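Segregation and condensation protein A (Thermococcus onnurineus, PDB 6IVH) is probably the kleisin subunit of an archaeal Smc-based condensin, whose N-terminal domain is described here, and probably acts in chromosome condensation and segregation. Local coordinates at residues 12-17 / 39-44; 22-27 / 32-37. All blocks are in the same frame, centred on the assembly; numbering follows the deposited sequence.

Contact 1. Residues 12-17 / 39-44; sequences VDILLQ and IERLRE
Arg41 meets two side chains of the 12-17 helix, one with its aliphatic stem and one with its charged end. Its CG lies 3.7 Å from Ile14 CG2, a branched methyl on a short, stiff side chain that suits a buried position. The Arg41 chain bends at chi2 (70°), which brings one face of the guanidinium against the Gln17 amide. The two planes are 23° apart and stacked: Gln17 CD sits 3.4 Å above the guanidinium plane, offset toward its rim. Gln17 OE1 is 3.1 Å from Arg41 NE, but it lies over the face, where the N-H does not aim, and no hydrogen bond forms. These helices belong to the N-terminal helical domain of a kleisin; the axes of the two segments come within 10.1 Å, with 117° between their N-to-C directions. Leu42 brings CD1 to within 3.8 Å of Ile14 CD1, in apolar contact. One turn after Arg41, Glu44 OE1 accepts from Arg41 NH1 at 3.0 Å in a salt bridge lying in the guanidinium plane, which steadies the group's rotation. A leucine in place of Arg41 would probably leave the Gln17 amide without its stacking partner and the Glu44 carboxylate without its positive mate.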
# COMPACT_ATOMS: atom_id res chain seq x y z
N VAL A 12 -2.55 2.96 -6.96
CA VAL A 12 -1.32 3.54 -7.47
C VAL A 12 -1.28 5.04 -7.18
O VAL A 12 -0.22 5.59 -6.84
CB VAL A 12 -1.16 3.24 -8.97
CG1 VAL A 12 0.16 3.80 -9.49
CG2 VAL A 12 -1.26 1.74 -9.22
N ASP A 13 -2.43 5.71 -7.31
CA ASP A 13 -2.50 7.14 -7.03
C ASP A 13 -1.99 7.46 -5.63
O ASP A 13 -1.20 8.39 -5.44
CB ASP A 13 -3.94 7.63 -7.19
CG ASP A 13 -4.42 7.59 -8.62
OD1 ASP A 13 -3.60 7.83 -9.53
OD2 ASP A 13 -5.62 7.32 -8.84
N ILE A 14 -2.43 6.70 -4.63
CA ILE A 14 -2.02 6.97 -3.26
C ILE A 14 -0.53 6.67 -3.07
O ILE A 14 0.19 7.43 -2.41
CB ILE A 14 -2.89 6.17 -2.28
CG1 ILE A 14 -4.36 6.56 -2.44
CG2 ILE A 14 -2.42 6.39 -0.85
CD1 ILE A 14 -5.32 5.76 -1.58
N LEU A 15 -0.05 5.57 -3.66
CA LEU A 15 1.35 5.20 -3.49
C LEU A 15 2.27 6.20 -4.18
O LEU A 15 3.31 6.58 -3.62
CB LEU A 15 1.59 3.78 -4.01
CG LEU A 15 0.91 2.66 -3.21
CD1 LEU A 15 0.88 1.37 -4.01
CD2 LEU A 15 1.61 2.46 -1.88
N LEU A 16 1.91 6.64 -5.39
CA LEU A 16 2.75 7.59 -6.12
C LEU A 16 2.83 8.94 -5.39
O LEU A 16 3.90 9.56 -5.35
CB LEU A 16 2.23 7.80 -7.54
CG LEU A 16 2.42 6.66 -8.55
CD1 LEU A 16 1.78 7.00 -9.88
CD2 LEU A 16 3.90 6.41 -8.72
N GLN A 17 1.71 9.41 -4.84
CA GLN A 17 1.71 10.68 -4.12
C GLN A 17 2.53 10.60 -2.84
O GLN A 17 3.09 11.60 -2.39
CB GLN A 17 0.27 11.10 -3.82
CG GLN A 17 0.13 12.50 -3.18
CD GLN A 17 0.15 12.47 -1.66
OE1 GLN A 17 -0.11 11.44 -1.04
NE2 GLN A 17 0.47 13.61 -1.06
N ILE A 39 -2.95 4.39 4.85
CA ILE A 39 -4.25 4.56 5.50
C ILE A 39 -4.48 6.02 5.85
O ILE A 39 -5.60 6.53 5.74
CB ILE A 39 -4.34 3.65 6.73
CG1 ILE A 39 -4.35 2.18 6.30
CG2 ILE A 39 -5.57 3.99 7.56
CD1 ILE A 39 -4.44 1.20 7.45
N GLU A 40 -3.42 6.72 6.29
CA GLU A 40 -3.54 8.15 6.56
C GLU A 40 -4.05 8.89 5.33
O GLU A 40 -5.04 9.63 5.40
CB GLU A 40 -2.19 8.73 6.99
CG GLU A 40 -1.77 8.37 8.41
CD GLU A 40 -0.36 8.84 8.74
OE1 GLU A 40 0.13 9.77 8.07
OE2 GLU A 40 0.27 8.26 9.66
N ARG A 41 -3.40 8.68 4.18
CA ARG A 41 -3.82 9.35 2.96
C ARG A 41 -5.20 8.88 2.51
O ARG A 41 -6.01 9.68 2.04
CB ARG A 41 -2.79 9.13 1.85
CG ARG A 41 -3.18 9.71 0.51
CD ARG A 41 -3.14 11.23 0.54
NE ARG A 41 -3.23 11.80 -0.80
CZ ARG A 41 -3.42 13.09 -1.05
NH1 ARG A 41 -3.55 13.96 -0.06
NH2 ARG A 41 -3.49 13.51 -2.31
N LEU A 42 -5.48 7.58 2.66
CA LEU A 42 -6.80 7.06 2.31
C LEU A 42 -7.88 7.72 3.15
O LEU A 42 -8.98 7.99 2.65
CB LEU A 42 -6.83 5.55 2.50
CG LEU A 42 -8.13 4.86 2.08
CD1 LEU A 42 -8.40 5.10 0.61
CD2 LEU A 42 -8.07 3.37 2.39
N ARG A 43 -7.59 8.00 4.42
CA ARG A 43 -8.55 8.71 5.26
C ARG A 43 -8.73 10.15 4.80
O ARG A 43 -9.83 10.71 4.93
CB ARG A 43 -8.10 8.65 6.72
CG ARG A 43 -8.99 9.41 7.68
CD ARG A 43 -8.66 9.06 9.12
NE ARG A 43 -8.90 7.64 9.39
CZ ARG A 43 -10.10 7.13 9.68
NH1 ARG A 43 -11.16 7.92 9.73
NH2 ARG A 43 -10.23 5.83 9.91
N GLU A 44 -7.68 10.77 4.27
CA GLU A 44 -7.78 12.14 3.80
C GLU A 44 -8.76 12.26 2.63
O GLU A 44 -9.60 13.16 2.60
CB GLU A 44 -6.41 12.68 3.40
CG GLU A 44 -5.41 12.79 4.55
CD GLU A 44 -4.06 13.33 4.11
OE1 GLU A 44 -3.91 13.67 2.91
OE2 GLU A 44 -3.14 13.41 4.95

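Contact 2. Residues 22-27 / 32-37; sequences GKVDPW and VDLTEK
A lysine that lends its methylenes rather than its charge marks this contact: Lys37 passes alongside Val24, the two side chains running in opposite directions, with Lys37 CD 4.1 Å from Val24 CG1. Further out, Lys37 CE lies 3.7 Å from the backbone oxygen O of Lys23. The last torsion of Lys37 bends the chain (chi4 73°) and turns the ammonium back toward its own helix, where NZ makes a weak hydrogen bond to Asp33 O at 3.1 Å. Lysine suits such a half-covered place, since its long apolar stem can cover a valine while its ammonium finds a polar partner. Deeper in, Val24 CG1 meets Leu34 CD2 at 3.6 Å, the shortest apolar approach between the segments. Val24 CG1 stands opposite the carbonyl carbon about the CA-CB bond (chi1 -49°), and this one methyl serves both Leu34 and Lys37. A compact, apolar valine suits a place where the loop comes close to the helix, 7.2 Å between Val24 CA and Leu34 CA. No hydrogen bond links the segments; what holds them is van der Waals contact, mainly through Val24 CG1.

The loop leaves helix 11-20 through a Schellman motif in which Gly22 is the C' residue, its positive phi (63°) being readily adopted by glycine. Val24 also rests on Val19 of that helix, and Leu34 reaches both Leu18 there and Leu63 of helix 54-72. The loop continues into strand 29-30, which pairs antiparallel with strand 104-105, before the chain enters helix 31-47.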
# COMPACT_ATOMS: atom_id res chain seq x y z
N GLY A 22 7.81 12.82 -1.19
CA GLY A 22 8.95 12.45 -0.37
C GLY A 22 8.61 11.86 0.98
O GLY A 22 9.35 12.06 1.94
N LYS A 23 7.49 11.13 1.07
CA LYS A 23 7.11 10.50 2.33
C LYS A 23 7.68 9.10 2.49
O LYS A 23 7.82 8.63 3.63
CB LYS A 23 5.58 10.44 2.45
CG LYS A 23 4.94 11.76 2.84
CD LYS A 23 3.48 11.57 3.22
CE LYS A 23 2.87 12.85 3.75
NZ LYS A 23 3.59 13.36 4.95
N VAL A 24 8.00 8.41 1.40
CA VAL A 24 8.65 7.11 1.44
C VAL A 24 9.85 7.14 0.51
O VAL A 24 9.92 7.93 -0.43
CB VAL A 24 7.70 5.96 1.05
CG1 VAL A 24 6.38 6.06 1.81
CG2 VAL A 24 7.45 5.95 -0.44
N ASP A 25 10.82 6.28 0.80
CA ASP A 25 11.97 6.13 -0.09
C ASP A 25 11.69 5.02 -1.09
O ASP A 25 11.50 3.87 -0.69
CB ASP A 25 13.23 5.82 0.70
CG ASP A 25 14.45 5.70 -0.20
OD1 ASP A 25 14.41 6.24 -1.32
OD2 ASP A 25 15.46 5.08 0.21
N PRO A 26 11.65 5.32 -2.39
CA PRO A 26 11.28 4.29 -3.37
C PRO A 26 12.21 3.09 -3.38
O PRO A 26 11.78 2.00 -3.78
CB PRO A 26 11.34 5.04 -4.71
CG PRO A 26 11.23 6.48 -4.35
CD PRO A 26 11.87 6.63 -3.02
N TRP A 27 13.45 3.24 -2.93
CA TRP A 27 14.39 2.12 -2.96
C TRP A 27 14.38 1.30 -1.67
O TRP A 27 14.64 0.10 -1.73
CB TRP A 27 15.81 2.62 -3.26
CG TRP A 27 15.97 3.19 -4.65
CD1 TRP A 27 16.27 4.49 -4.97
CD2 TRP A 27 15.85 2.50 -5.90
NE1 TRP A 27 16.34 4.65 -6.33
CE2 TRP A 27 16.09 3.44 -6.93
CE3 TRP A 27 15.57 1.18 -6.26
CZ2 TRP A 27 16.05 3.10 -8.28
CZ3 TRP A 27 15.53 0.84 -7.60
CH2 TRP A 27 15.77 1.80 -8.60
N VAL A 32 5.84 -1.84 7.08
CA VAL A 32 5.13 -1.52 8.32
C VAL A 32 4.86 -0.03 8.40
O VAL A 32 3.75 0.40 8.74
CB VAL A 32 5.94 -2.02 9.53
CG1 VAL A 32 5.25 -1.63 10.83
CG2 VAL A 32 6.14 -3.53 9.46
N ASP A 33 5.86 0.79 8.08
CA ASP A 33 5.67 2.24 8.10
C ASP A 33 4.83 2.71 6.92
O ASP A 33 4.12 3.71 7.03
CB ASP A 33 7.02 2.94 8.12
CG ASP A 33 7.88 2.53 9.30
OD1 ASP A 33 7.32 2.04 10.30
OD2 ASP A 33 9.12 2.69 9.23
N LEU A 34 4.91 2.01 5.79
CA LEU A 34 4.15 2.40 4.61
C LEU A 34 2.65 2.17 4.79
O LEU A 34 1.84 2.92 4.23
CB LEU A 34 4.66 1.64 3.38
CG LEU A 34 4.09 1.94 1.98
CD1 LEU A 34 2.81 1.15 1.69
CD2 LEU A 34 3.85 3.43 1.80
N THR A 35 2.28 1.14 5.56
CA THR A 35 0.87 0.77 5.65
C THR A 35 0.03 1.88 6.27
O THR A 35 -1.02 2.24 5.74
CB THR A 35 0.73 -0.52 6.47
OG1 THR A 35 1.47 -1.57 5.82
CG2 THR A 35 -0.73 -0.93 6.56
N GLU A 36 0.49 2.46 7.38
CA GLU A 36 -0.30 3.50 8.02
C GLU A 36 -0.24 4.81 7.24
O GLU A 36 -1.21 5.58 7.26
CB GLU A 36 0.16 3.72 9.47
CG GLU A 36 -0.78 4.58 10.31
CD GLU A 36 -2.18 3.99 10.44
OE1 GLU A 36 -2.34 2.76 10.27
OE2 GLU A 36 -3.13 4.76 10.73
N LYS A 37 0.87 5.08 6.54
CA LYS A 37 0.91 6.24 5.66
C LYS A 37 -0.12 6.11 4.54
O LYS A 37 -0.77 7.10 4.16
CB LYS A 37 2.31 6.41 5.07
CG LYS A 37 3.40 6.69 6.10
CD LYS A 37 4.73 6.98 5.41
CE LYS A 37 5.85 7.19 6.42
NZ LYS A 37 6.26 5.91 7.06

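Overall arrangement
Both contacts use helix 31-47: contact 1 sets helix 11-20 against it, whereas contact 2 folds the loop that follows helix 11-20 against an earlier part of helix 31-47 and is nested within the chain excursion that contact 1 closes. Their centres are about 11 Å apart. Leu15, on the same helix segment as Ile14 and Gln17, touches Leu34 of contact 2, with Leu15 CD2 and Leu34 CD1 4.0 Å from each other. Leu15 also leans on Phe107 and Leu114 of helix 107-120, while Leu42 reaches Ala60 of helix 54-72. The two contacts thus border a core shared by all four helices of this N-terminal kleisin domain.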